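Local structure of probable zinc protease (Pseudomonas aeruginosa, 4NNZ) at residues N266-I271 with Q403-T408; L256-N261 with R306-F311; V127-R132 with D168-T173; H51-M56 with D175-W180. The protein probably acts as a zinc-dependent metallopeptidase of the M16 family, hydrolysing peptide bonds as one subunit of a heterodimeric protease. All blocks are in the same frame, centred on the assembly; numbering follows the deposited sequence.

Interaction 1: residues N266-I271 with Q403-T408; sequences NALRLI and QKAART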
loop_
_atom_site.group_PDB
_atom_site.type_symbol
_atom_site.label_atom_id
_atom_site.label_comp_id
_atom_site.label_asym_id
_atom_site.label_seq_id
_atom_site.Cartn_x
_atom_site.Cartn_y
_atom_site.Cartn_z
ATOM N N ASN A 266 25.664 0.424 8.896
ATOM C CA ASN A 266 26.281 0.720 10.144
ATOM C C ASN A 266 26.743 2.147 10.187
ATOM O O ASN A 266 26.780 2.755 11.222
ATOM C CB ASN A 266 27.364 -0.278 10.456
ATOM C CG ASN A 266 26.809 -1.631 10.758
ATOM O OD1 ASN A 266 25.666 -1.767 11.096
ATOM N ND2 ASN A 266 27.613 -2.626 10.623
ATOM N N ALA A 267 27.094 2.659 9.028
ATOM C CA ALA A 267 27.414 4.045 8.858
ATOM C C ALA A 267 26.216 4.929 9.113
ATOM O O ALA A 267 26.335 5.980 9.654
ATOM C CB ALA A 267 27.967 4.281 7.489
ATOM N N LEU A 268 25.061 4.492 8.698
ATOM C CA LEU A 268 23.844 5.191 9.015
ATOM C C LEU A 268 23.485 5.230 10.494
ATOM O O LEU A 268 22.984 6.203 10.976
ATOM C CB LEU A 268 22.702 4.658 8.170
ATOM C CG LEU A 268 22.759 5.109 6.741
ATOM C CD1 LEU A 268 21.737 4.380 5.929
ATOM C CD2 LEU A 268 22.558 6.594 6.626
ATOM N N ARG A 269 23.725 4.150 11.199
ATOM C CA ARG A 269 23.470 4.106 12.610
ATOM C C ARG A 269 24.341 5.091 13.330
ATOM O O ARG A 269 23.895 5.804 14.182
ATOM C CB ARG A 269 23.731 2.709 13.118
ATOM C CG ARG A 269 23.157 1.673 12.199
ATOM C CD ARG A 269 23.446 0.273 12.646
ATOM N NE ARG A 269 23.296 0.092 14.068
ATOM C CZ ARG A 269 23.745 -0.955 14.727
ATOM N NH1 ARG A 269 24.368 -1.900 14.098
ATOM N NH2 ARG A 269 23.567 -1.056 16.010
ATOM N N LEU A 270 25.593 5.126 12.938
ATOM C CA LEU A 270 26.557 6.036 13.462
ATOM C C LEU A 270 26.171 7.470 13.161
ATOM O O LEU A 270 26.376 8.330 13.967
ATOM C CB LEU A 270 27.933 5.713 12.890
ATOM C CG LEU A 270 29.036 5.076 13.724
ATOM C CD1 LEU A 270 29.198 5.756 15.048
ATOM C CD2 LEU A 270 28.788 3.611 13.960
ATOM N N ILE A 271 25.609 7.735 12.001
ATOM C CA ILE A 271 25.194 9.081 11.669
ATOM C C ILE A 271 24.105 9.571 12.590
ATOM O O ILE A 271 24.096 10.718 12.958
ATOM C CB ILE A 271 24.801 9.226 10.185
ATOM C CG1 ILE A 271 26.027 9.281 9.318
ATOM C CG2 ILE A 271 24.053 10.502 9.902
ATOM C CD1 ILE A 271 25.758 8.886 7.902
ATOM N N GLN A 403 30.800 9.606 5.370
ATOM C CA GLN A 403 30.595 10.648 4.387
ATOM C C GLN A 403 29.941 10.050 3.173
ATOM O O GLN A 403 29.057 10.613 2.614
ATOM C CB GLN A 403 31.909 11.373 4.061
ATOM C CG GLN A 403 32.100 11.816 2.616
ATOM C CD GLN A 403 33.345 12.605 2.380
ATOM O OE1 GLN A 403 34.409 12.060 2.150
ATOM N NE2 GLN A 403 33.211 13.904 2.414
ATOM N N LYS A 404 30.386 8.885 2.781
ATOM C CA LYS A 404 29.811 8.228 1.642
ATOM C C LYS A 404 28.356 7.897 1.796
ATOM O O LYS A 404 27.613 8.079 0.889
ATOM C CB LYS A 404 30.586 6.964 1.371
ATOM C CG LYS A 404 30.456 6.418 -0.022
ATOM C CD LYS A 404 30.897 4.970 -0.067
ATOM C CE LYS A 404 29.711 4.044 -0.200
ATOM N NZ LYS A 404 28.829 4.083 0.991
ATOM N N ALA A 405 27.946 7.395 2.938
ATOM C CA ALA A 405 26.546 7.101 3.151
ATOM C C ALA A 405 25.691 8.339 3.106
ATOM O O ALA A 405 24.611 8.306 2.580
ATOM C CB ALA A 405 26.338 6.363 4.452
ATOM N N ALA A 406 26.182 9.424 3.675
ATOM C CA ALA A 406 25.458 10.681 3.680
ATOM C C ALA A 406 25.249 11.244 2.313
ATOM O O ALA A 406 24.245 11.822 2.044
ATOM C CB ALA A 406 26.157 11.692 4.540
ATOM N N ARG A 407 26.246 11.123 1.469
ATOM C CA ARG A 407 26.117 11.590 0.122
ATOM C C ARG A 407 25.111 10.808 -0.643
ATOM O O ARG A 407 24.443 11.326 -1.496
ATOM C CB ARG A 407 27.426 11.489 -0.606
ATOM C CG ARG A 407 28.440 12.533 -0.244
ATOM C CD ARG A 407 29.791 12.058 -0.700
ATOM N NE ARG A 407 29.873 12.160 -2.136
ATOM C CZ ARG A 407 29.852 13.316 -2.774
ATOM N NH1 ARG A 407 29.772 14.442 -2.071
ATOM N NH2 ARG A 407 29.915 13.354 -4.100
ATOM N N THR A 408 25.122 9.517 -0.416
ATOM C CA THR A 408 24.232 8.623 -1.072
ATOM C C THR A 408 22.795 8.799 -0.680
ATOM O O THR A 408 21.945 8.835 -1.513
ATOM C CB THR A 408 24.691 7.192 -0.821
ATOM O OG1 THR A 408 26.052 7.087 -1.202
ATOM C CG2 THR A 408 23.927 6.220 -1.618
#

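Interaction 2: residues L256-N261 with R306-F311; sequences LGSSEN and RGDSLF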
loop_
_atom_site.group_PDB
_atom_site.type_symbol
_atom_site.label_atom_id
_atom_site.label_comp_id
_atom_site.label_asym_id
_atom_site.label_seq_id
_atom_site.Cartn_x
_atom_site.Cartn_y
_atom_site.Cartn_z
ATOM N N LEU A 256 19.744 -3.969 7.412
ATOM C CA LEU A 256 20.484 -5.201 7.344
ATOM C C LEU A 256 19.665 -6.311 6.721
ATOM O O LEU A 256 20.190 -7.240 6.185
ATOM C CB LEU A 256 21.016 -5.578 8.707
ATOM C CG LEU A 256 22.064 -4.606 9.213
ATOM C CD1 LEU A 256 22.375 -4.834 10.670
ATOM C CD2 LEU A 256 23.326 -4.701 8.400
ATOM N N GLY A 257 18.367 -6.189 6.775
ATOM C CA GLY A 257 17.492 -7.112 6.110
ATOM C C GLY A 257 17.646 -7.084 4.619
ATOM O O GLY A 257 17.437 -8.061 3.967
ATOM N N SER A 258 17.970 -5.924 4.090
ATOM C CA SER A 258 17.974 -5.682 2.676
ATOM C C SER A 258 19.260 -5.231 2.038
ATOM O O SER A 258 19.245 -4.852 0.895
ATOM C CB SER A 258 16.927 -4.647 2.374
ATOM O OG SER A 258 17.329 -3.399 2.822
ATOM N N SER A 259 20.360 -5.228 2.756
ATOM C CA SER A 259 21.542 -4.585 2.236
ATOM C C SER A 259 22.670 -5.505 1.873
ATOM O O SER A 259 23.085 -6.325 2.646
ATOM C CB SER A 259 22.063 -3.538 3.192
ATOM O OG SER A 259 23.261 -3.002 2.704
ATOM N N GLU A 260 23.195 -5.346 0.663
ATOM C CA GLU A 260 24.378 -6.107 0.298
ATOM C C GLU A 260 25.617 -5.502 0.946
ATOM O O GLU A 260 26.560 -6.231 1.255
ATOM C CB GLU A 260 24.564 -6.227 -1.212
ATOM C CG GLU A 260 25.693 -7.183 -1.582
ATOM C CD GLU A 260 27.018 -6.478 -1.855
ATOM O OE1 GLU A 260 27.748 -6.905 -2.777
ATOM O OE2 GLU A 260 27.330 -5.498 -1.146
ATOM N N ASN A 261 25.628 -4.183 1.169
ATOM C CA ASN A 261 26.696 -3.637 1.969
ATOM C C ASN A 261 26.286 -3.267 3.377
ATOM O O ASN A 261 25.781 -2.203 3.610
ATOM C CB ASN A 261 27.290 -2.416 1.276
ATOM C CG ASN A 261 28.698 -2.145 1.720
ATOM O OD1 ASN A 261 29.160 -2.717 2.684
ATOM N ND2 ASN A 261 29.385 -1.282 1.019
ATOM N N ARG A 306 13.304 -6.403 8.419
ATOM C CA ARG A 306 13.173 -7.489 7.511
ATOM C C ARG A 306 13.535 -7.020 6.140
ATOM O O ARG A 306 14.161 -7.703 5.390
ATOM C CB ARG A 306 11.718 -7.817 7.482
ATOM C CG ARG A 306 11.317 -9.228 7.273
ATOM C CD ARG A 306 9.817 -9.241 7.318
ATOM N NE ARG A 306 9.280 -10.084 6.299
ATOM C CZ ARG A 306 8.233 -9.817 5.551
ATOM N NH1 ARG A 306 7.565 -8.708 5.666
ATOM N NH2 ARG A 306 7.869 -10.694 4.670
ATOM N N GLY A 307 13.061 -5.847 5.808
ATOM C CA GLY A 307 13.340 -5.212 4.562
ATOM C C GLY A 307 14.003 -3.882 4.778
ATOM O O GLY A 307 14.774 -3.717 5.655
ATOM N N ASP A 308 13.604 -2.918 3.986
ATOM C CA ASP A 308 14.128 -1.578 3.992
ATOM C C ASP A 308 13.659 -0.729 5.145
ATOM O O ASP A 308 12.838 -1.131 5.897
ATOM C CB ASP A 308 13.769 -0.890 2.699
ATOM C CG ASP A 308 14.580 -1.364 1.569
ATOM O OD1 ASP A 308 15.683 -1.847 1.794
ATOM O OD2 ASP A 308 14.123 -1.253 0.444
ATOM N N SER A 309 14.192 0.465 5.245
ATOM C CA SER A 309 14.026 1.275 6.405
ATOM C C SER A 309 14.019 2.755 6.119
ATOM O O SER A 309 14.105 3.174 5.015
ATOM C CB SER A 309 15.085 0.937 7.434
ATOM O OG SER A 309 14.797 1.566 8.641
ATOM N N LEU A 310 13.883 3.522 7.175
ATOM C CA LEU A 310 13.728 4.941 7.117
ATOM C C LEU A 310 14.661 5.603 8.093
ATOM O O LEU A 310 14.762 5.178 9.202
ATOM C CB LEU A 310 12.319 5.256 7.533
ATOM C CG LEU A 310 11.250 5.771 6.605
ATOM C CD1 LEU A 310 10.258 6.544 7.418
ATOM C CD2 LEU A 310 11.801 6.662 5.523
ATOM N N PHE A 311 15.325 6.660 7.674
ATOM C CA PHE A 311 16.158 7.437 8.550
ATOM C C PHE A 311 15.408 8.684 8.872
ATOM O O PHE A 311 15.116 9.443 8.025
ATOM C CB PHE A 311 17.462 7.807 7.871
ATOM C CG PHE A 311 18.453 8.457 8.780
ATOM C CD1 PHE A 311 18.368 9.784 9.075
ATOM C CD2 PHE A 311 19.461 7.737 9.333
ATOM C CE1 PHE A 311 19.267 10.375 9.905
ATOM C CE2 PHE A 311 20.367 8.326 10.160
ATOM C CZ PHE A 311 20.268 9.642 10.447
#

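Interaction 3: residues V127-R132 with D168-T173; sequences VIKEER and DLQRMT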
loop_
_atom_site.group_PDB
_atom_site.type_symbol
_atom_site.label_atom_id
_atom_site.label_comp_id
_atom_site.label_asym_id
_atom_site.label_seq_id
_atom_site.Cartn_x
_atom_site.Cartn_y
_atom_site.Cartn_z
ATOM N N VAL A 127 -13.337 -2.996 20.968
ATOM C CA VAL A 127 -12.272 -2.505 21.777
ATOM C C VAL A 127 -11.179 -2.030 20.863
ATOM O O VAL A 127 -10.631 -0.983 21.053
ATOM C CB VAL A 127 -11.710 -3.640 22.647
ATOM C CG1 VAL A 127 -10.415 -3.272 23.310
ATOM C CG2 VAL A 127 -12.694 -4.082 23.681
ATOM N N ILE A 128 -10.853 -2.826 19.868
ATOM C CA ILE A 128 -9.798 -2.499 18.959
ATOM C C ILE A 128 -10.109 -1.260 18.192
ATOM O O ILE A 128 -9.277 -0.420 18.039
ATOM C CB ILE A 128 -9.570 -3.657 18.014
ATOM C CG1 ILE A 128 -9.048 -4.826 18.793
ATOM C CG2 ILE A 128 -8.550 -3.316 16.969
ATOM C CD1 ILE A 128 -9.072 -6.104 18.019
ATOM N N LYS A 129 -11.321 -1.159 17.713
ATOM C CA LYS A 129 -11.711 -0.021 16.951
ATOM C C LYS A 129 -11.619 1.165 17.840
ATOM O O LYS A 129 -11.222 2.232 17.449
ATOM C CB LYS A 129 -13.137 -0.176 16.517
ATOM C CG LYS A 129 -13.323 -1.096 15.354
ATOM C CD LYS A 129 -14.696 -0.934 14.782
ATOM C CE LYS A 129 -15.657 -1.949 15.327
ATOM N NZ LYS A 129 -16.992 -1.615 14.815
ATOM N N GLU A 130 -12.047 0.964 19.058
ATOM C CA GLU A 130 -12.020 2.005 20.024
ATOM C C GLU A 130 -10.607 2.418 20.299
ATOM O O GLU A 130 -10.314 3.565 20.358
ATOM C CB GLU A 130 -12.712 1.510 21.271
ATOM C CG GLU A 130 -12.595 2.405 22.466
ATOM C CD GLU A 130 -13.384 3.666 22.303
ATOM O OE1 GLU A 130 -13.722 4.017 21.169
ATOM O OE2 GLU A 130 -13.670 4.317 23.305
ATOM N N GLU A 131 -9.721 1.460 20.421
ATOM C CA GLU A 131 -8.326 1.732 20.640
ATOM C C GLU A 131 -7.729 2.534 19.490
ATOM O O GLU A 131 -6.868 3.322 19.708
ATOM C CB GLU A 131 -7.558 0.434 20.894
ATOM C CG GLU A 131 -6.085 0.458 20.537
ATOM C CD GLU A 131 -5.307 -0.699 21.094
ATOM O OE1 GLU A 131 -5.587 -1.833 20.708
ATOM O OE2 GLU A 131 -4.402 -0.481 21.911
ATOM N N ARG A 132 -8.180 2.306 18.278
ATOM C CA ARG A 132 -7.724 3.084 17.166
ATOM C C ARG A 132 -8.096 4.542 17.257
ATOM O O ARG A 132 -7.334 5.382 16.895
ATOM C CB ARG A 132 -8.255 2.517 15.865
ATOM C CG ARG A 132 -7.369 2.854 14.716
ATOM C CD ARG A 132 -8.077 2.963 13.403
ATOM N NE ARG A 132 -7.681 4.183 12.751
ATOM C CZ ARG A 132 -6.567 4.373 12.077
ATOM N NH1 ARG A 132 -5.693 3.421 11.904
ATOM N NH2 ARG A 132 -6.343 5.541 11.568
ATOM N N ASP A 168 -10.931 -1.061 7.427
ATOM C CA ASP A 168 -10.648 -2.470 7.513
ATOM C C ASP A 168 -11.137 -3.124 8.790
ATOM O O ASP A 168 -11.699 -4.164 8.757
ATOM C CB ASP A 168 -9.166 -2.759 7.255
ATOM C CG ASP A 168 -8.678 -2.187 5.958
ATOM O OD1 ASP A 168 -9.480 -1.751 5.168
ATOM O OD2 ASP A 168 -7.485 -2.136 5.725
ATOM N N LEU A 169 -10.926 -2.489 9.916
ATOM C CA LEU A 169 -11.375 -3.007 11.174
ATOM C C LEU A 169 -12.861 -3.095 11.150
ATOM O O LEU A 169 -13.441 -4.003 11.660
ATOM C CB LEU A 169 -10.933 -2.105 12.297
ATOM C CG LEU A 169 -9.452 -1.815 12.380
ATOM C CD1 LEU A 169 -9.167 -0.702 13.337
ATOM C CD2 LEU A 169 -8.653 -3.031 12.750
ATOM N N GLN A 170 -13.469 -2.127 10.516
ATOM C CA GLN A 170 -14.900 -2.061 10.380
ATOM C C GLN A 170 -15.468 -3.210 9.625
ATOM O O GLN A 170 -16.576 -3.550 9.842
ATOM C CB GLN A 170 -15.320 -0.769 9.737
ATOM C CG GLN A 170 -15.632 0.292 10.745
ATOM C CD GLN A 170 -15.659 1.672 10.156
ATOM O OE1 GLN A 170 -15.310 1.884 9.012
ATOM N NE2 GLN A 170 -16.083 2.621 10.944
ATOM N N ARG A 171 -14.706 -3.780 8.718
ATOM C CA ARG A 171 -15.139 -4.914 7.948
ATOM C C ARG A 171 -14.573 -6.244 8.328
ATOM O O ARG A 171 -14.891 -7.200 7.707
ATOM C CB ARG A 171 -14.882 -4.663 6.483
ATOM C CG ARG A 171 -15.800 -3.624 5.909
ATOM C CD ARG A 171 -15.313 -3.094 4.601
ATOM N NE ARG A 171 -13.967 -2.605 4.656
ATOM C CZ ARG A 171 -13.287 -2.223 3.602
ATOM N NH1 ARG A 171 -13.846 -2.250 2.431
ATOM N NH2 ARG A 171 -12.065 -1.780 3.726
ATOM N N MET A 172 -13.735 -6.310 9.337
ATOM C CA MET A 172 -13.051 -7.537 9.685
ATOM C C MET A 172 -13.985 -8.584 10.222
ATOM O O MET A 172 -14.998 -8.265 10.767
ATOM C CB MET A 172 -11.952 -7.234 10.681
ATOM C CG MET A 172 -11.110 -8.399 11.122
ATOM S SD MET A 172 -9.650 -7.837 11.979
ATOM C CE MET A 172 -10.169 -7.946 13.650
ATOM N N THR A 173 -13.658 -9.839 10.042
ATOM C CA THR A 173 -14.524 -10.893 10.491
ATOM C C THR A 173 -13.783 -12.000 11.148
ATOM O O THR A 173 -12.606 -12.061 11.115
ATOM C CB THR A 173 -15.433 -11.471 9.414
ATOM O OG1 THR A 173 -14.695 -12.350 8.601
ATOM C CG2 THR A 173 -15.982 -10.419 8.583
#

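Interaction 4: residues H51-M56 with D175-W180; sequences HALEHM and DDLRHW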
loop_
_atom_site.group_PDB
_atom_site.type_symbol
_atom_site.label_atom_id
_atom_site.label_comp_id
_atom_site.label_asym_id
_atom_site.label_seq_id
_atom_site.Cartn_x
_atom_site.Cartn_y
_atom_site.Cartn_z
ATOM N N HIS A 51 -2.320 -7.758 14.491
ATOM C CA HIS A 51 -2.523 -7.135 15.752
ATOM C C HIS A 51 -3.839 -7.528 16.436
ATOM O O HIS A 51 -3.896 -7.610 17.616
ATOM C CB HIS A 51 -2.362 -5.643 15.596
ATOM C CG HIS A 51 -2.819 -4.883 16.775
ATOM N ND1 HIS A 51 -4.140 -4.616 17.007
ATOM C CD2 HIS A 51 -2.140 -4.370 17.814
ATOM C CE1 HIS A 51 -4.256 -3.976 18.146
ATOM N NE2 HIS A 51 -3.054 -3.804 18.649
ATOM N N ALA A 52 -4.900 -7.694 15.694
ATOM C CA ALA A 52 -6.129 -8.173 16.254
ATOM C C ALA A 52 -6.046 -9.593 16.744
ATOM O O ALA A 52 -6.578 -9.936 17.768
ATOM C CB ALA A 52 -7.246 -8.047 15.256
ATOM N N LEU A 53 -5.411 -10.432 15.966
ATOM C CA LEU A 53 -5.341 -11.813 16.290
ATOM C C LEU A 53 -4.592 -11.953 17.577
ATOM O O LEU A 53 -4.922 -12.775 18.381
ATOM C CB LEU A 53 -4.667 -12.581 15.174
ATOM C CG LEU A 53 -4.523 -14.089 15.292
ATOM C CD1 LEU A 53 -5.838 -14.784 15.524
ATOM C CD2 LEU A 53 -3.838 -14.666 14.090
ATOM N N GLU A 54 -3.577 -11.140 17.754
ATOM C CA GLU A 54 -2.788 -11.154 18.949
ATOM C C GLU A 54 -3.607 -10.690 20.117
ATOM O O GLU A 54 -3.657 -11.316 21.131
ATOM C CB GLU A 54 -1.587 -10.261 18.773
ATOM C CG GLU A 54 -0.851 -9.944 20.046
ATOM C CD GLU A 54 -1.100 -8.556 20.538
ATOM O OE1 GLU A 54 -0.713 -7.610 19.872
ATOM O OE2 GLU A 54 -1.690 -8.417 21.594
ATOM N N HIS A 55 -4.252 -9.570 19.950
ATOM C CA HIS A 55 -5.104 -9.039 20.964
ATOM C C HIS A 55 -6.098 -10.085 21.450
ATOM O O HIS A 55 -6.438 -10.137 22.599
ATOM C CB HIS A 55 -5.820 -7.832 20.409
ATOM C CG HIS A 55 -6.690 -7.145 21.393
ATOM N ND1 HIS A 55 -6.287 -6.042 22.096
ATOM C CD2 HIS A 55 -7.945 -7.410 21.805
ATOM C CE1 HIS A 55 -7.256 -5.653 22.894
ATOM N NE2 HIS A 55 -8.274 -6.470 22.739
ATOM N N MET A 56 -6.546 -10.935 20.563
ATOM C CA MET A 56 -7.575 -11.883 20.881
ATOM C C MET A 56 -7.112 -13.066 21.708
ATOM O O MET A 56 -7.855 -13.604 22.486
ATOM C CB MET A 56 -8.208 -12.378 19.600
ATOM C CG MET A 56 -9.698 -12.291 19.615
ATOM S SD MET A 56 -10.233 -10.876 18.720
ATOM C CE MET A 56 -11.818 -11.442 18.208
ATOM N N ASP A 175 -13.796 -15.164 10.523
ATOM C CA ASP A 175 -13.197 -16.046 9.571
ATOM C C ASP A 175 -11.895 -15.524 9.075
ATOM O O ASP A 175 -10.980 -16.263 8.882
ATOM C CB ASP A 175 -14.175 -16.351 8.481
ATOM C CG ASP A 175 -15.138 -17.413 8.897
ATOM O OD1 ASP A 175 -14.677 -18.501 9.274
ATOM O OD2 ASP A 175 -16.353 -17.169 8.905
ATOM N N ASP A 176 -11.808 -14.225 8.911
ATOM C CA ASP A 176 -10.590 -13.615 8.470
ATOM C C ASP A 176 -9.491 -13.834 9.477
ATOM O O ASP A 176 -8.371 -14.068 9.118
ATOM C CB ASP A 176 -10.804 -12.136 8.209
ATOM C CG ASP A 176 -11.728 -11.879 7.058
ATOM O OD1 ASP A 176 -11.860 -12.741 6.198
ATOM O OD2 ASP A 176 -12.329 -10.810 7.001
ATOM N N LEU A 177 -9.828 -13.722 10.743
ATOM C CA LEU A 177 -8.930 -13.993 11.825
ATOM C C LEU A 177 -8.499 -15.429 11.944
ATOM O O LEU A 177 -7.381 -15.694 12.218
ATOM C CB LEU A 177 -9.553 -13.541 13.129
ATOM C CG LEU A 177 -9.339 -12.138 13.656
ATOM C CD1 LEU A 177 -9.247 -12.197 15.141
ATOM C CD2 LEU A 177 -8.071 -11.544 13.131
ATOM N N ARG A 178 -9.408 -16.357 11.760
ATOM C CA ARG A 178 -9.082 -17.757 11.842
ATOM C C ARG A 178 -8.121 -18.141 10.782
ATOM O O ARG A 178 -7.263 -18.950 10.978
ATOM C CB ARG A 178 -10.327 -18.595 11.632
ATOM C CG ARG A 178 -11.296 -18.589 12.777
ATOM C CD ARG A 178 -12.387 -19.599 12.569
ATOM N NE ARG A 178 -13.281 -19.666 13.703
ATOM C CZ ARG A 178 -14.564 -19.359 13.639
ATOM N NH1 ARG A 178 -15.087 -18.960 12.501
ATOM N NH2 ARG A 178 -15.327 -19.452 14.705
ATOM N N HIS A 179 -8.364 -17.620 9.608
ATOM C CA HIS A 179 -7.592 -17.945 8.459
ATOM C C HIS A 179 -6.191 -17.458 8.577
ATOM O O HIS A 179 -5.264 -18.089 8.155
ATOM C CB HIS A 179 -8.254 -17.368 7.246
ATOM C CG HIS A 179 -7.572 -17.721 5.979
ATOM N ND1 HIS A 179 -7.690 -18.957 5.399
ATOM C CD2 HIS A 179 -6.743 -17.009 5.191
ATOM C CE1 HIS A 179 -6.969 -18.990 4.300
ATOM N NE2 HIS A 179 -6.385 -17.818 4.151
ATOM N N TRP A 180 -6.071 -16.278 9.131
ATOM C CA TRP A 180 -4.805 -15.681 9.399
ATOM C C TRP A 180 -4.075 -16.503 10.409
ATOM O O TRP A 180 -2.889 -16.664 10.324
ATOM C CB TRP A 180 -5.008 -14.255 9.852
ATOM C CG TRP A 180 -3.844 -13.373 9.741
ATOM C CD1 TRP A 180 -3.130 -12.905 10.745
ATOM C CD2 TRP A 180 -3.286 -12.805 8.561
ATOM N NE1 TRP A 180 -2.148 -12.113 10.308
ATOM C CE2 TRP A 180 -2.225 -12.021 8.960
ATOM C CE3 TRP A 180 -3.581 -12.886 7.212
ATOM C CZ2 TRP A 180 -1.454 -11.336 8.079
ATOM C CZ3 TRP A 180 -2.823 -12.222 6.358
ATOM C CH2 TRP A 180 -1.771 -11.443 6.782
#

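Interaction 1: residues N266-I271 with Q403-T408
The short helical segments carrying Ala267 and Ala405 run almost perpendicular to each other, at 89°, with their axes 9.1 Å apart at closest approach, and these two alanines are the pair whose CA atoms come nearest. Their methyl groups meet at a slant, both bonds leading toward the opposite helix, with Ala267 CB 4.0 Å from Ala405 CB. Two larger side chains frame this point. Leu268 starts out past the second helix, but its CD2 end comes nearer, 4.4 Å from Ala405 CB. Ile271, one turn beyond Ala267, extends CD1 to the second helix. Its chi2 of 157° keeps CD1 nearly opposite CA, and this stretched arm places CD1 4.3 Å from Ala405 CB and 4.4 Å from Ala406 CB. Ala405 is thereby met by three side chains of helix 262-276. Leu339 of helix 325-341 touches both Ile271 and Ala406 and carries the apolar packing beyond the pair.

Polar groups lie off the interface. Arg269 NH1 bonds Asn266 OD1 at 3.3 Å from above the carbonyl plane, and it also forms a salt bridge with Asp390. On the other helix Thr408 OG1 donates to Lys404 O at 2.8 Å, while Thr408 N approaches that oxygen from the opposite face.

No hydrogen bond joins the two segments. Methyl-to-methyl contacts and a buried area of 148 Å² are consistent with a small helix crossing in the second M16 domain held by apolar packing.

Interaction 2: residues L256-N261 with R306-F311
Ser258 OG donates a hydrogen bond to Asp308 OD1, the one side-chain bond between the two segments. The modelled separation of 2.5 Å between Ser258 OG and Asp308 OD1 is very short, and at 2.48 Å resolution its exact value is doubtful. The rotamers explain the meeting. Ser258 points CB toward segment 306-311, and its OG sits between the backbone N and the carbonyl carbon (chi1 72°). Asp308 starts out the other way, its CB directed away, but CG turns beside its own backbone N (chi1 -75°) and swings OD1 back toward the serine. The carboxylate is held at both oxygens, because OD2 accepts from Glu227 N. Ser258 OG has a second partner in Ser255 N.

Next to this bond in sequence, the backbones come close. Gly257 has no side chain, and its CA approaches Arg306 O at 3.5 Å in a CA-H...O contact with 133° at the hydrogen. The CA atoms of Gly257 and Arg306 are 4.6 Å apart. Arg306 sends its side chain away from Gly257 to a cation-pi contact with Tyr41, while its backbone N bonds Asp87.

The chemistry is thus polar, in a largely buried place: a serine hydroxyl and a carboxylate with bonds at both its oxygens join the loop after strand 246-253 to the approach of strand 309-317. Through Arg306 the same approach also reaches the first M16 domain, which implies a junction where bonded polar groups probably hold the chain, more than apolar packing does.

Interaction 3: residues V127-R132 with D168-T173
Leu169, on the short helix 166-171, packs on helix 118-137, the long helix that in M16 peptidases follows the HXXEH motif and carries a downstream zinc-ligand glutamate; by its spacing, Glu131 is the likely equivalent here. The apolar part centres on Leu169, which points toward the long helix. Its CD2 meets Ile128 CG2 at 4.2 Å. Ile128 in turn rests on Ala52 and Ile163.

Aliphatic stems of charged residues supply the next group. Lys129 and Leu169 run past each other in opposite directions, with Lys129 CG 4.0 Å from Leu169 CB. Further along, Lys129 CD lies 4.3 Å from Gln170 CG at the more open margin.

Salt bridges and hydrogen bonds lie around this packing and do not cross it. The Arg132 guanidinium is bound by Glu146, Asp137 and Gly164 O. Arg171 NH2 pairs with Asp168 OD1 in a salt bridge of 3.0 Å, though its hydrogen bond is weak at 129°, and Arg171 NH1 donates to Lys224 O of the second subunit.

With CG anti to the backbone N (chi1 -154°), the Arg132 stem crosses Leu169 at about a right angle and sets its CD 3.8 Å from Leu169 CD1.

Interaction 4: residues H51-M56 with D175-W180
Leu177 lies against helix 49-56 with both methyl groups engaged: CD2 is 4.1 Å from Leu53 CB and 4.2 Å from Ala52 CB, while CD1 lies 3.9 Å from Met56 SD. Leu53 reaches back across to the second helix. A chi1 of -178° sets its CG opposite the backbone N and carries the branch over, so that CD1 lies 3.8 Å from Leu177 O and CD2 meets Trp180 CD1 at 3.8 Å. That second methyl comes in at the edge of the indole, near the ring plane and not over a face.

These contacts lie where the two segments pass at 89°, their axes 10.0 Å apart. In the next shell, Trp180 stands edge-to-face with Trp184, and its NE1 makes a weak hydrogen bond to Ser50 OG. Met56 is backed by Phe121 of helix 118-137, and Asp176 forms a salt bridge with Arg223 of the second subunit.

His51 points away from this face, and His55 takes no part in it. The sequence His51-Ala52-Leu53-Glu54-His55 is the inverted HXXEH motif of M16 metallopeptidases, whose histidines bind zinc in relatives; the crossing therefore lies on the helix that probably carries the metal site.

In the fold
The contacts form two groups. Interactions 3 and 4 have centres 11 Å apart and meet at the likely zinc site, where Glu131 OE1 lies 3.6 Å from His51 CE1; separately, Met172 of interaction 3 packs on Ala52 of interaction 4. Helices 166-171 and 174-184 follow each other in the chain and carry one segment of each. Interactions 1 and 2, 13 Å apart between centres, touch where Phe311 CZ packs 3.9 Å from Ile271 CG2. Interaction 1 lies about 40 Å, centre to centre, from both members of the first group, across the chain's centre. Interaction 2 is intermediate, its nearest atoms about 10 Å from interaction 4; a bound PEG molecule lies close to its Gly257.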